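Local coordinates for protein adhesin (Streptococcus sanguinis SK1 = NCTC 7863, PDB 6VT2) that binds sialylated glycans through two tandem lectin-like modules and so probably helps the streptococcus adhere to host sialoglycoproteins, at residues T9-V14 and F22-E27; I57-D62 and L76-Y81; N322-Y327 and S389-T394; G362-N367 and V378-P383. All blocks are in the same frame, centred on the assembly; numbering follows the deposited sequence. Where two conformers were deposited one is given.

Interaction 1 of 4, residues T9-V14 and F22-E27; sequences TLPQEV and FEFFVE
Val14 sets its CG2 methyl over the centre of the Phe24 ring, a CH-pi contact with 3.7 Å from Val14 CG2 to the ring centroid, while Pro11 comes in obliquely on the same phenyl, its CG 3.5 Å from Phe24 CD2. Phe24 holds CG between its backbone N and carbonyl carbon (chi1 65°), which lays the ring over its own strand, so that a face turns to Val14. Next along, Leu10 and Val26 lie side by side, Leu10 CB 3.7 Å from Val26 CG2. The segment 9-14 is where the chain leaves one sheet of a SigLec-like beta sandwich for the other: Thr9 and Glu27 still form an antiparallel hydrogen-bonded pair, Thr9 N to Glu27 O at 2.8 Å, whereas Val14 pairs through its backbone with Val121 and Val123. Pro11, with no N-H to give, suits the point where the edge pairing stops. Behind these residues, Phe120 meets the Phe24 ring edge-to-face, and Val100 backs Leu10 and Val26. Arg77 takes the carboxylate of Glu27 in a salt bridge.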
loop_
_atom_site.group_PDB
_atom_site.type_symbol
_atom_site.label_atom_id
_atom_site.label_comp_id
_atom_site.label_asym_id
_atom_site.label_seq_id
_atom_site.Cartn_x
_atom_site.Cartn_y
_atom_site.Cartn_z
ATOM N N THR A 9 2.783 49.977 -5.946
ATOM C CA THR A 9 2.318 48.801 -6.674
ATOM C C THR A 9 1.730 47.787 -5.650
ATOM O O THR A 9 2.361 47.591 -4.656
ATOM C CB THR A 9 3.380 48.123 -7.536
ATOM O OG1 THR A 9 3.744 49.102 -8.503
ATOM C CG2 THR A 9 2.845 46.910 -8.239
ATOM N N LEU A 10 0.467 47.411 -5.824
ATOM C CA LEU A 10 -0.138 46.508 -4.805
ATOM C C LEU A 10 -1.302 45.752 -5.437
ATOM O O LEU A 10 -1.777 46.202 -6.435
ATOM C CB LEU A 10 -0.575 47.325 -3.593
ATOM C CG LEU A 10 -1.899 48.063 -3.726
ATOM C CD1 LEU A 10 -2.316 48.576 -2.361
ATOM C CD2 LEU A 10 -1.795 49.194 -4.719
ATOM N N PRO A 11 -1.702 44.598 -4.880
ATOM C CA PRO A 11 -2.791 43.849 -5.460
ATOM C C PRO A 11 -4.106 44.602 -5.268
ATOM O O PRO A 11 -4.254 45.173 -4.293
ATOM C CB PRO A 11 -2.889 42.553 -4.664
ATOM C CG PRO A 11 -2.040 42.772 -3.464
ATOM C CD PRO A 11 -1.040 43.849 -3.820
ATOM N N GLN A 12 -5.008 44.493 -6.235
ATOM C CA GLN A 12 -6.284 45.229 -6.117
ATOM C C GLN A 12 -7.221 44.421 -5.221
ATOM O O GLN A 12 -8.110 44.983 -4.657
ATOM C CB GLN A 12 -7.085 45.485 -7.400
ATOM C CG GLN A 12 -6.451 45.373 -8.755
ATOM C CD GLN A 12 -7.543 45.211 -9.804
ATOM O OE1 GLN A 12 -8.246 46.159 -10.080
ATOM N NE2 GLN A 12 -7.762 44.005 -10.330
ATOM N N GLU A 13 -7.052 43.120 -5.227
ATOM C CA GLU A 13 -7.934 42.298 -4.399
ATOM C C GLU A 13 -7.088 41.255 -3.683
ATOM O O GLU A 13 -6.266 40.673 -4.297
ATOM C CB GLU A 13 -8.979 41.588 -5.251
ATOM C CG GLU A 13 -9.898 40.723 -4.458
ATOM C CD GLU A 13 -10.768 39.949 -5.381
ATOM O OE1 GLU A 13 -10.249 39.053 -6.011
ATOM O OE2 GLU A 13 -11.952 40.251 -5.475
ATOM N N VAL A 14 -7.366 41.037 -2.423
ATOM C CA VAL A 14 -6.641 40.021 -1.655
ATOM C C VAL A 14 -7.720 39.162 -1.012
ATOM O O VAL A 14 -8.494 39.693 -0.267
ATOM C CB VAL A 14 -5.754 40.648 -0.589
ATOM C CG1 VAL A 14 -5.111 39.559 0.246
ATOM C CG2 VAL A 14 -4.704 41.529 -1.240
ATOM N N PHE A 22 -3.254 36.019 6.669
ATOM C CA PHE A 22 -3.124 36.509 5.286
ATOM C C PHE A 22 -1.890 37.406 5.268
ATOM O O PHE A 22 -1.513 37.874 6.270
ATOM C CB PHE A 22 -4.325 37.306 4.778
ATOM C CG PHE A 22 -4.597 38.568 5.556
ATOM C CD1 PHE A 22 -5.361 38.517 6.705
ATOM C CD2 PHE A 22 -4.099 39.795 5.146
ATOM C CE1 PHE A 22 -5.612 39.659 7.437
ATOM C CE2 PHE A 22 -4.357 40.938 5.883
ATOM C CZ PHE A 22 -5.112 40.867 7.026
ATOM N N GLU A 23 -1.309 37.547 4.086
ATOM C CA GLU A 23 -0.135 38.421 3.920
ATOM C C GLU A 23 -0.048 38.815 2.463
ATOM O O GLU A 23 -0.316 37.974 1.644
ATOM C CB GLU A 23 1.131 37.682 4.342
ATOM C CG GLU A 23 2.436 38.303 3.899
ATOM C CD GLU A 23 3.553 37.329 4.190
ATOM O OE1 GLU A 23 4.008 37.325 5.295
ATOM O OE2 GLU A 23 3.884 36.530 3.320
ATOM N N PHE A 24 0.272 40.059 2.191
ATOM C CA PHE A 24 0.563 40.473 0.812
ATOM C C PHE A 24 1.554 41.613 0.911
ATOM O O PHE A 24 1.756 42.038 1.928
ATOM C CB PHE A 24 -0.695 40.836 0.024
ATOM C CG PHE A 24 -1.457 42.035 0.505
ATOM C CD1 PHE A 24 -2.399 41.909 1.509
ATOM C CD2 PHE A 24 -1.271 43.269 -0.088
ATOM C CE1 PHE A 24 -3.151 43.000 1.898
ATOM C CE2 PHE A 24 -2.010 44.361 0.319
ATOM C CZ PHE A 24 -2.946 44.218 1.306
ATOM N N PHE A 25 2.181 41.990 -0.189
ATOM C CA PHE A 25 3.228 43.015 -0.156
ATOM C C PHE A 25 2.836 44.182 -1.038
ATOM O O PHE A 25 2.198 43.976 -2.037
ATOM C CB PHE A 25 4.561 42.376 -0.529
ATOM C CG PHE A 25 5.079 41.500 0.572
ATOM C CD1 PHE A 25 5.796 42.042 1.621
ATOM C CD2 PHE A 25 4.779 40.151 0.597
ATOM C CE1 PHE A 25 6.245 41.239 2.652
ATOM C CE2 PHE A 25 5.226 39.354 1.634
ATOM C CZ PHE A 25 5.961 39.901 2.653
ATOM N N VAL A 26 3.220 45.352 -0.594
ATOM C CA VAL A 26 3.016 46.584 -1.371
ATOM C C VAL A 26 4.439 46.990 -1.746
ATOM O O VAL A 26 5.260 46.790 -1.004
ATOM C CB VAL A 26 2.311 47.654 -0.531
ATOM C CG1 VAL A 26 2.364 48.996 -1.241
ATOM C CG2 VAL A 26 0.888 47.255 -0.145
ATOM N N GLU A 27 4.681 47.409 -2.960
ATOM C CA GLU A 27 6.036 47.810 -3.404
ATOM C C GLU A 27 5.979 49.285 -3.754
ATOM O O GLU A 27 5.040 49.659 -4.382
ATOM C CB GLU A 27 6.517 46.956 -4.562
ATOM C CG GLU A 27 6.972 45.569 -4.139
ATOM C CD GLU A 27 7.854 44.895 -5.173
ATOM O OE1 GLU A 27 7.745 45.237 -6.343
ATOM O OE2 GLU A 27 8.665 44.058 -4.800
HETATM O O HOH W 1 6.208 50.364 -7.140
#

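Interaction 2 of 4, residues I57-D62 and L76-Y81; sequences IRYSTD and LRTRVY
Arg58 lies across the ring of Tyr81, its partner in an antiparallel hydrogen-bonded pair. Arg58 CB sits over one face of the Tyr81 ring, 3.8 Å from the ring centroid in a CH-pi contact; Arg58 CG passes 4.0 Å from Tyr81 O, and CD reaches the ring's CE2 side. A bend at chi3 (64°) then turns the guanidinium so that Tyr81 OH stands over its face, 3.3 Å from Arg58 CZ, with the two planes 49° apart; the angles are poor for a hydrogen bond. On the opposite ring face lies the guanidinium of Arg79, whose extended chain puts NH2 over the ring centre. Strand 58-61 is the edge strand of the sheet, its backbone also paired through Ser60 and Arg79. Towards the core, Thr61 OG1 and Thr78 OG1 share a hydrogen bond of 2.8 Å. Tyrosine suits its place: its OH hydrogen-bonds a water that donates to Tyr59 O, and its electron-rich face probably favours the cationic Arg79 group, whose charge is also met by Glu23.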
loop_
_atom_site.group_PDB
_atom_site.type_symbol
_atom_site.label_atom_id
_atom_site.label_comp_id
_atom_site.label_asym_id
_atom_site.label_seq_id
_atom_site.Cartn_x
_atom_site.Cartn_y
_atom_site.Cartn_z
ATOM N N ILE A 57 -6.091 44.162 10.688
ATOM C CA ILE A 57 -5.301 44.456 9.505
ATOM C C ILE A 57 -4.068 45.190 10.001
ATOM O O ILE A 57 -4.174 46.261 10.604
ATOM C CB ILE A 57 -6.075 45.311 8.514
ATOM C CG1 ILE A 57 -7.318 44.589 8.041
ATOM C CG2 ILE A 57 -5.134 45.642 7.326
ATOM C CD1 ILE A 57 -8.170 45.494 7.065
ATOM N N ARG A 58 -2.889 44.609 9.780
ATOM C CA ARG A 58 -1.632 45.140 10.291
ATOM C C ARG A 58 -0.704 45.363 9.109
ATOM O O ARG A 58 -0.898 44.847 8.096
ATOM C CB ARG A 58 -1.032 44.109 11.242
ATOM C CG ARG A 58 -1.992 43.804 12.367
ATOM C CD ARG A 58 -1.437 42.786 13.314
ATOM N NE ARG A 58 -0.257 43.290 13.985
ATOM C CZ ARG A 58 0.575 42.520 14.667
ATOM N NH1 ARG A 58 0.319 41.237 14.803
ATOM N NH2 ARG A 58 1.649 43.029 15.241
ATOM N N TYR A 59 0.248 46.226 9.328
ATOM C CA TYR A 59 1.238 46.443 8.297
ATOM C C TYR A 59 2.570 46.842 8.886
ATOM O O TYR A 59 2.612 47.376 9.925
ATOM C CB TYR A 59 0.802 47.403 7.197
ATOM C CG TYR A 59 0.583 48.804 7.657
ATOM C CD1 TYR A 59 -0.546 49.164 8.333
ATOM C CD2 TYR A 59 1.480 49.781 7.313
ATOM C CE1 TYR A 59 -0.750 50.469 8.728
ATOM C CE2 TYR A 59 1.286 51.083 7.689
ATOM C CZ TYR A 59 0.160 51.438 8.381
ATOM O OH TYR A 59 0.015 52.743 8.702
ATOM N N SER A 60 3.599 46.597 8.111
ATOM C CA SER A 60 4.951 46.933 8.565
ATOM C C SER A 60 5.831 47.197 7.362
ATOM O O SER A 60 5.679 46.589 6.383
ATOM C CB SER A 60 5.512 45.841 9.400
ATOM O OG SER A 60 5.692 44.702 8.644
ATOM N N THR A 61 6.749 48.124 7.505
ATOM C CA THR A 61 7.700 48.362 6.450
ATOM C C THR A 61 9.105 48.441 7.042
ATOM O O THR A 61 9.381 49.355 7.718
ATOM C CB THR A 61 7.433 49.682 5.779
ATOM O OG1 THR A 61 6.074 49.727 5.391
ATOM C CG2 THR A 61 8.330 49.866 4.569
ATOM N N ASP A 62 9.917 47.467 6.749
ATOM C CA ASP A 62 11.311 47.539 7.167
ATOM C C ASP A 62 11.951 48.627 6.297
ATOM O O ASP A 62 11.501 48.929 5.259
ATOM C CB ASP A 62 11.931 46.164 6.976
ATOM C CG ASP A 62 11.329 45.079 7.856
ATOM O OD1 ASP A 62 10.479 45.372 8.676
ATOM O OD2 ASP A 62 11.662 43.942 7.631
ATOM N N LEU A 76 10.840 49.481 -2.091
ATOM C CA LEU A 76 10.543 49.439 -0.663
ATOM C C LEU A 76 9.373 48.474 -0.479
ATOM O O LEU A 76 8.402 48.654 -1.128
ATOM C CB LEU A 76 10.145 50.821 -0.205
ATOM C CG LEU A 76 9.851 50.839 1.271
ATOM C CD1 LEU A 76 11.090 50.470 2.072
ATOM C CD2 LEU A 76 9.311 52.180 1.679
ATOM N N ARG A 77 9.502 47.502 0.405
ATOM C CA ARG A 77 8.465 46.478 0.579
ATOM C C ARG A 77 7.668 46.693 1.870
ATOM O O ARG A 77 8.249 46.767 2.891
ATOM C CB ARG A 77 9.141 45.123 0.559
ATOM C CG ARG A 77 9.307 44.744 -0.888
ATOM C CD ARG A 77 10.053 43.518 -1.175
ATOM N NE ARG A 77 9.342 42.348 -0.773
ATOM C CZ ARG A 77 8.402 41.700 -1.382
ATOM N NH1 ARG A 77 7.818 42.181 -2.451
ATOM N NH2 ARG A 77 8.029 40.563 -0.853
ATOM N N THR A 78 6.352 46.759 1.766
ATOM C CA THR A 78 5.506 46.933 2.947
ATOM C C THR A 78 4.700 45.657 3.080
ATOM O O THR A 78 4.147 45.266 2.122
ATOM C CB THR A 78 4.574 48.118 2.770
ATOM O OG1 THR A 78 5.360 49.294 2.747
ATOM C CG2 THR A 78 3.530 48.234 3.854
ATOM N N ARG A 79 4.741 45.045 4.239
ATOM C CA ARG A 79 3.973 43.833 4.455
ATOM C C ARG A 79 2.604 44.223 5.019
ATOM O O ARG A 79 2.571 44.919 5.953
ATOM C CB ARG A 79 4.702 42.982 5.473
ATOM C CG ARG A 79 4.042 41.625 5.716
ATOM C CD ARG A 79 4.642 41.049 6.982
ATOM N NE ARG A 79 4.093 39.743 7.202
ATOM C CZ ARG A 79 3.907 39.216 8.367
ATOM N NH1 ARG A 79 3.347 38.029 8.445
ATOM N NH2 ARG A 79 4.291 39.832 9.439
ATOM N N VAL A 80 1.527 43.732 4.430
ATOM C CA VAL A 80 0.169 43.925 4.988
ATOM C C VAL A 80 -0.282 42.519 5.374
ATOM O O VAL A 80 -0.131 41.670 4.616
ATOM C CB VAL A 80 -0.764 44.592 3.974
ATOM C CG1 VAL A 80 -2.122 44.843 4.582
ATOM C CG2 VAL A 80 -0.188 45.903 3.469
ATOM N N TYR A 81 -0.715 42.334 6.600
ATOM C CA TYR A 81 -0.935 40.967 7.111
ATOM C C TYR A 81 -1.893 41.022 8.289
ATOM O O TYR A 81 -2.188 42.008 8.793
ATOM C CB TYR A 81 0.417 40.395 7.581
ATOM C CG TYR A 81 1.037 41.121 8.747
ATOM C CD1 TYR A 81 1.663 42.344 8.610
ATOM C CD2 TYR A 81 0.970 40.588 10.005
ATOM C CE1 TYR A 81 2.171 43.013 9.704
ATOM C CE2 TYR A 81 1.451 41.239 11.108
ATOM C CZ TYR A 81 2.100 42.437 10.962
ATOM O OH TYR A 81 2.583 43.034 12.075
HETATM O O HOH W 2 2.737 45.688 12.260
HETATM O O HOH W 3 5.912 42.351 10.167
HETATM O O HOH W 4 8.896 45.173 5.161
HETATM O O HOH W 5 10.955 47.235 3.630
#

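Interaction 3 of 4, residues N322-Y327 and S389-T394. With CA (calcium ion), chain G.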
loop_
_atom_site.group_PDB
_atom_site.type_symbol
_atom_site.label_atom_id
_atom_site.label_comp_id
_atom_site.label_asym_id
_atom_site.label_seq_id
_atom_site.Cartn_x
_atom_site.Cartn_y
_atom_site.Cartn_z
ATOM N N ASN A 322 5.812 -39.775 -4.881
ATOM C CA ASN A 322 6.992 -40.494 -4.455
ATOM C C ASN A 322 8.202 -39.644 -4.736
ATOM O O ASN A 322 8.256 -38.930 -5.743
ATOM C CB ASN A 322 7.129 -41.796 -5.217
ATOM C CG ASN A 322 6.047 -42.752 -4.929
ATOM O OD1 ASN A 322 5.714 -43.021 -3.775
ATOM N ND2 ASN A 322 5.464 -43.282 -5.960
ATOM N N GLN A 323 9.225 -39.818 -3.926
ATOM C CA GLN A 323 10.463 -39.084 -4.169
ATOM C C GLN A 323 11.074 -39.358 -5.525
ATOM O O GLN A 323 11.717 -38.458 -6.094
ATOM C CB GLN A 323 11.478 -39.386 -3.068
ATOM C CG GLN A 323 11.098 -38.655 -1.806
ATOM C CD GLN A 323 12.079 -38.850 -0.703
ATOM O OE1 GLN A 323 13.309 -39.062 -0.960
ATOM N NE2 GLN A 323 11.591 -38.844 0.531
ATOM N N THR A 324 10.908 -40.553 -6.033
ATOM C CA THR A 324 11.479 -40.818 -7.330
ATOM C C THR A 324 10.902 -39.891 -8.373
ATOM O O THR A 324 11.547 -39.667 -9.391
ATOM C CB THR A 324 11.321 -42.286 -7.705
ATOM O OG1 THR A 324 12.034 -42.457 -8.938
ATOM C CG2 THR A 324 9.891 -42.688 -7.902
ATOM N N ASP A 325 9.728 -39.302 -8.130
ATOM C CA ASP A 325 9.167 -38.398 -9.100
ATOM C C ASP A 325 9.943 -37.091 -9.188
ATOM O O ASP A 325 9.827 -36.387 -10.198
ATOM C CB ASP A 325 7.709 -38.117 -8.748
ATOM C CG ASP A 325 6.811 -39.261 -8.931
ATOM O OD1 ASP A 325 7.258 -40.335 -9.347
ATOM O OD2 ASP A 325 5.604 -39.098 -8.587
ATOM N N LYS A 326 10.735 -36.732 -8.181
ATOM C CA LYS A 326 11.527 -35.524 -8.309
ATOM C C LYS A 326 13.012 -35.725 -8.451
ATOM O O LYS A 326 13.710 -34.742 -8.639
ATOM C CB LYS A 326 11.287 -34.593 -7.129
ATOM C CG LYS A 326 11.677 -35.173 -5.863
ATOM C CD LYS A 326 11.598 -34.066 -4.699
ATOM C CE LYS A 326 12.688 -33.111 -4.687
ATOM N NZ LYS A 326 12.725 -32.274 -3.452
ATOM N N TYR A 327 13.518 -36.929 -8.297
ATOM C CA TYR A 327 14.940 -37.206 -8.396
ATOM C C TYR A 327 15.232 -38.040 -9.622
ATOM O O TYR A 327 14.540 -39.016 -9.890
ATOM C CB TYR A 327 15.423 -38.018 -7.153
ATOM C CG TYR A 327 15.351 -37.155 -5.928
ATOM C CD1 TYR A 327 16.109 -35.990 -5.834
ATOM C CD2 TYR A 327 14.531 -37.479 -4.872
ATOM C CE1 TYR A 327 16.019 -35.169 -4.740
ATOM C CE2 TYR A 327 14.414 -36.658 -3.802
ATOM C CZ TYR A 327 15.172 -35.511 -3.714
ATOM O OH TYR A 327 15.079 -34.654 -2.619
ATOM N N SER A 389 4.051 -48.316 -1.951
ATOM C CA SER A 389 4.332 -47.110 -2.747
ATOM C C SER A 389 5.842 -47.094 -2.982
ATOM O O SER A 389 6.667 -46.482 -2.281
ATOM C CB SER A 389 3.840 -45.858 -2.026
ATOM O OG SER A 389 3.788 -44.772 -2.924
ATOM N N ARG A 390 6.266 -47.889 -3.950
ATOM C CA ARG A 390 7.685 -48.046 -4.198
ATOM C C ARG A 390 8.233 -46.762 -4.785
ATOM O O ARG A 390 7.566 -46.082 -5.567
ATOM C CB ARG A 390 7.918 -49.216 -5.152
ATOM C CG ARG A 390 7.780 -50.556 -4.452
ATOM C CD ARG A 390 7.519 -51.644 -5.524
ATOM N NE ARG A 390 8.632 -51.807 -6.453
ATOM C CZ ARG A 390 9.686 -52.579 -6.217
ATOM N NH1 ARG A 390 10.634 -52.673 -7.122
ATOM N NH2 ARG A 390 9.817 -53.197 -5.050
ATOM N N SER A 391 9.423 -46.389 -4.368
ATOM C CA SER A 391 10.031 -45.140 -4.762
ATOM C C SER A 391 11.473 -45.439 -5.113
ATOM O O SER A 391 12.347 -45.454 -4.235
ATOM C CB SER A 391 9.923 -44.131 -3.634
ATOM O OG SER A 391 10.375 -42.876 -4.064
ATOM N N ARG A 392 11.703 -45.621 -6.410
ATOM C CA ARG A 392 12.955 -46.213 -6.863
ATOM C C ARG A 392 13.293 -45.675 -8.236
ATOM O O ARG A 392 12.432 -45.133 -8.947
ATOM C CB ARG A 392 12.850 -47.742 -6.916
ATOM C CG ARG A 392 12.592 -48.357 -5.591
ATOM C CD ARG A 392 12.559 -49.910 -5.686
ATOM N NE ARG A 392 12.219 -50.367 -4.380
ATOM C CZ ARG A 392 12.658 -51.467 -3.806
ATOM N NH1 ARG A 392 13.462 -52.294 -4.492
ATOM N NH2 ARG A 392 12.321 -51.724 -2.575
ATOM N N ASP A 393 14.569 -45.845 -8.610
ATOM C CA ASP A 393 15.031 -45.604 -9.960
ATOM C C ASP A 393 15.952 -46.760 -10.272
ATOM O O ASP A 393 16.413 -47.458 -9.368
ATOM C CB ASP A 393 15.737 -44.272 -10.120
ATOM C CG ASP A 393 14.781 -43.096 -10.284
ATOM O OD1 ASP A 393 13.836 -43.230 -11.065
ATOM O OD2 ASP A 393 15.006 -42.033 -9.708
ATOM N N THR A 394 16.179 -46.986 -11.554
ATOM C CA THR A 394 17.108 -48.008 -12.013
ATOM C C THR A 394 18.158 -47.339 -12.874
ATOM O O THR A 394 17.831 -46.536 -13.757
ATOM C CB THR A 394 16.396 -49.081 -12.807
ATOM O OG1 THR A 394 15.441 -49.744 -11.982
ATOM C CG2 THR A 394 17.476 -50.128 -13.315
HETATM CA CA CA G . 13.150 -40.832 -10.705
HETATM O O HOH W 6 3.166 -45.229 -6.095
HETATM O O HOH W 7 12.665 -38.902 -12.209
HETATM O O HOH W 8 11.260 -41.635 -11.975
HETATM O O HOH W 9 14.444 -40.801 -12.664
#
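Asn322 reaches across to Ser389, whose OG donates to Asn322 OD1 at 2.7 Å, in the carbonyl plane and on a lone pair. The amide's other end, ND2, gives a hydrogen to a water that in turn donates to Ser389 OG. Gln323 packs its CB near Ser391 OG, and its side-chain NE2 hydrogen-bonds Arg218 O. Thr324 is at the centre of the contact, bonded to both the second segment and the metal. Thr324 N donates to Ser391 OG at 3.1 Å, an oxygen also hydrogen-bonded to Asp384 OD1. With Thr324 OG1 anti to the backbone N (chi1 -174°), that hydroxyl both donates to Arg392 O, from above the carbonyl plane, and binds calcium at 2.6 Å. A threonine suits this place because one oxygen can give its proton to a carbonyl and a lone pair to the metal. Thr324 O is a second ligand. The turn that follows brings in Tyr327 O, and Asp393 supplies both carboxylate oxygens; three waters make eight ligands. The calcium thus ties the linker after strand 314-321 of the second SigLec-like module to strand 392-395 of the following Rib-like module, beside strand 378-381; just past that strand, Tyr382 OH hydrogen-bonds Asp393 OD2.

Interaction 4 of 4, residues G362-N367 and V378-P383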
loop_
_atom_site.group_PDB
_atom_site.type_symbol
_atom_site.label_atom_id
_atom_site.label_comp_id
_atom_site.label_asym_id
_atom_site.label_seq_id
_atom_site.Cartn_x
_atom_site.Cartn_y
_atom_site.Cartn_z
ATOM N N GLY A 362 24.894 -34.469 -3.581
ATOM C CA GLY A 362 24.345 -33.191 -3.971
ATOM C C GLY A 362 23.166 -33.246 -4.908
ATOM O O GLY A 362 22.536 -32.205 -5.136
ATOM N N ASN A 363 22.818 -34.428 -5.422
ATOM C CA ASN A 363 21.686 -34.612 -6.305
ATOM C C ASN A 363 20.592 -35.428 -5.642
ATOM O O ASN A 363 19.493 -34.940 -5.456
ATOM C CB ASN A 363 22.170 -35.303 -7.576
ATOM C CG ASN A 363 21.057 -35.641 -8.505
ATOM O OD1 ASN A 363 20.132 -34.857 -8.694
ATOM N ND2 ASN A 363 21.096 -36.845 -9.063
ATOM N N LEU A 364 20.870 -36.653 -5.294
ATOM C CA LEU A 364 19.918 -37.511 -4.608
ATOM C C LEU A 364 19.998 -37.288 -3.121
ATOM O O LEU A 364 20.984 -36.757 -2.633
ATOM C CB LEU A 364 20.225 -38.959 -4.922
ATOM C CG LEU A 364 20.267 -39.276 -6.406
ATOM C CD1 LEU A 364 20.566 -40.742 -6.620
ATOM C CD2 LEU A 364 19.027 -38.830 -7.056
ATOM N N PRO A 365 18.976 -37.729 -2.390
ATOM C CA PRO A 365 19.011 -37.647 -0.933
ATOM C C PRO A 365 20.249 -38.319 -0.396
ATOM O O PRO A 365 20.720 -39.311 -0.948
ATOM C CB PRO A 365 17.725 -38.347 -0.504
ATOM C CG PRO A 365 16.821 -38.151 -1.646
ATOM C CD PRO A 365 17.685 -38.242 -2.881
ATOM N N ASN A 366 20.774 -37.757 0.682
ATOM C CA ASN A 366 21.944 -38.334 1.292
ATOM C C ASN A 366 21.648 -39.693 1.881
ATOM O O ASN A 366 22.599 -40.427 2.177
ATOM C CB ASN A 366 22.488 -37.444 2.378
ATOM C CG ASN A 366 22.994 -36.102 1.854
ATOM O OD1 ASN A 366 23.565 -35.997 0.780
ATOM N ND2 ASN A 366 22.765 -35.091 2.595
ATOM N N ASN A 367 20.354 -40.025 2.063
ATOM C CA ASN A 367 19.952 -41.337 2.604
ATOM C C ASN A 367 19.290 -42.217 1.542
ATOM O O ASN A 367 18.525 -43.051 1.857
ATOM C CB ASN A 367 19.128 -41.216 3.874
ATOM C CG ASN A 367 17.834 -40.480 3.680
ATOM O OD1 ASN A 367 17.731 -39.701 2.788
ATOM N ND2 ASN A 367 16.914 -40.682 4.580
ATOM N N VAL A 378 21.809 -50.864 -11.218
ATOM C CA VAL A 378 21.771 -50.321 -9.887
ATOM C C VAL A 378 20.347 -49.906 -9.600
ATOM O O VAL A 378 19.748 -49.143 -10.362
ATOM C CB VAL A 378 22.727 -49.144 -9.715
ATOM C CG1 VAL A 378 22.603 -48.638 -8.240
ATOM C CG2 VAL A 378 24.108 -49.548 -9.994
ATOM N N THR A 379 19.791 -50.453 -8.537
ATOM C CA THR A 379 18.509 -49.992 -8.026
ATOM C C THR A 379 18.766 -48.893 -7.016
ATOM O O THR A 379 19.510 -49.094 -6.067
ATOM C CB THR A 379 17.754 -51.115 -7.349
ATOM O OG1 THR A 379 17.640 -52.180 -8.283
ATOM C CG2 THR A 379 16.348 -50.646 -6.958
ATOM N N VAL A 380 18.137 -47.747 -7.231
ATOM C CA VAL A 380 18.220 -46.614 -6.347
ATOM C C VAL A 380 16.914 -46.598 -5.570
ATOM O O VAL A 380 15.832 -46.511 -6.158
ATOM C CB VAL A 380 18.390 -45.330 -7.149
ATOM C CG1 VAL A 380 18.455 -44.136 -6.276
ATOM C CG2 VAL A 380 19.629 -45.394 -8.040
ATOM N N ILE A 381 17.010 -46.679 -4.248
ATOM C CA ILE A 381 15.833 -46.729 -3.394
ATOM C C ILE A 381 15.792 -45.483 -2.526
ATOM O O ILE A 381 16.696 -45.234 -1.716
ATOM C CB ILE A 381 15.849 -47.997 -2.539
ATOM C CG1 ILE A 381 16.011 -49.261 -3.437
ATOM C CG2 ILE A 381 14.646 -48.023 -1.697
ATOM C CD1 ILE A 381 16.135 -50.522 -2.603
ATOM N N TYR A 382 14.758 -44.697 -2.725
ATOM C CA TYR A 382 14.598 -43.447 -2.016
ATOM C C TYR A 382 13.957 -43.723 -0.686
ATOM O O TYR A 382 13.345 -44.766 -0.480
ATOM C CB TYR A 382 13.719 -42.512 -2.827
ATOM C CG TYR A 382 14.359 -42.141 -4.107
ATOM C CD1 TYR A 382 15.343 -41.178 -4.125
ATOM C CD2 TYR A 382 14.003 -42.763 -5.286
ATOM C CE1 TYR A 382 16.000 -40.863 -5.279
ATOM C CE2 TYR A 382 14.646 -42.423 -6.453
ATOM C CZ TYR A 382 15.639 -41.524 -6.435
ATOM O OH TYR A 382 16.315 -41.203 -7.586
ATOM N N PRO A 383 14.140 -42.829 0.269
ATOM C CA PRO A 383 13.785 -43.158 1.653
ATOM C C PRO A 383 12.282 -43.216 1.935
ATOM O O PRO A 383 11.905 -43.598 3.038
ATOM C CB PRO A 383 14.501 -42.065 2.453
ATOM C CG PRO A 383 14.860 -41.050 1.533
ATOM C CD PRO A 383 15.047 -41.693 0.189
HETATM O O HOH W 10 16.695 -44.649 0.912
#
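In the atypical Rib domain at the C-terminal end of the chain, the loop joining helix 346-360 to strand 369-372 folds over the end of strand 378-381, and the contact is made there by apolar side chains. Leu364 divides its two methyls: CD1 lies 4.0 Å from Val380 CG1, and CD2 comes to the edge of the Tyr382 ring, 3.6 Å from Tyr382 OH. Both side chains are crossed by the leucine at about a right angle. A branched leucine suits this position, since its two methyls can meet a valine and a ring edge at once. Pro365 follows, its CD in the ring plane at the same edge and 3.9 Å from Tyr382 CE1, while its CB faces Pro383 CD. Tyr382 carries CG anti to its carbonyl carbon (chi1 -64°), which swings the ring toward the loop. Further out, the flat amide of Asn367 crosses the ring of Pro383, with Asn367 OD1 3.4 Å from Pro383 CG. A water donates to both Asn367 O and Ile381 O, at 2.6 Å from the former, and links the two backbones. No direct hydrogen bond joins the segments, so the grip is by shape: Pro365 and Leu364 pack on the edge of the tyrosine, whose OH is engaged by Asp393, while Pro383 meets Pro365 and Asn367. Holding that ring in place probably helps orient a carboxylate of the calcium site.

How the interactions relate
The four contacts form two pairs at opposite ends of an elongated chain. Interactions 1 and 2, with centres 10 Å apart, follow each other in the first SigLec-like module and share one antiparallel sheet: strands 21-29 and 76-83 are neighbours there, while 7-9 and 58-61 flank them at its two edges. About 90 Å separates the centre of interaction 2 from those of interactions 3 and 4, whose own centres are 9 Å apart. Interaction 4 falls between the two segments of interaction 3 in sequence, and adjacent strands 378-381 and 392-395 connect them. The first pair lies within a glycan-binding module; interaction 3 joins another such module to its Rib-like companion, and interaction 4 packs within that companion beside the joint.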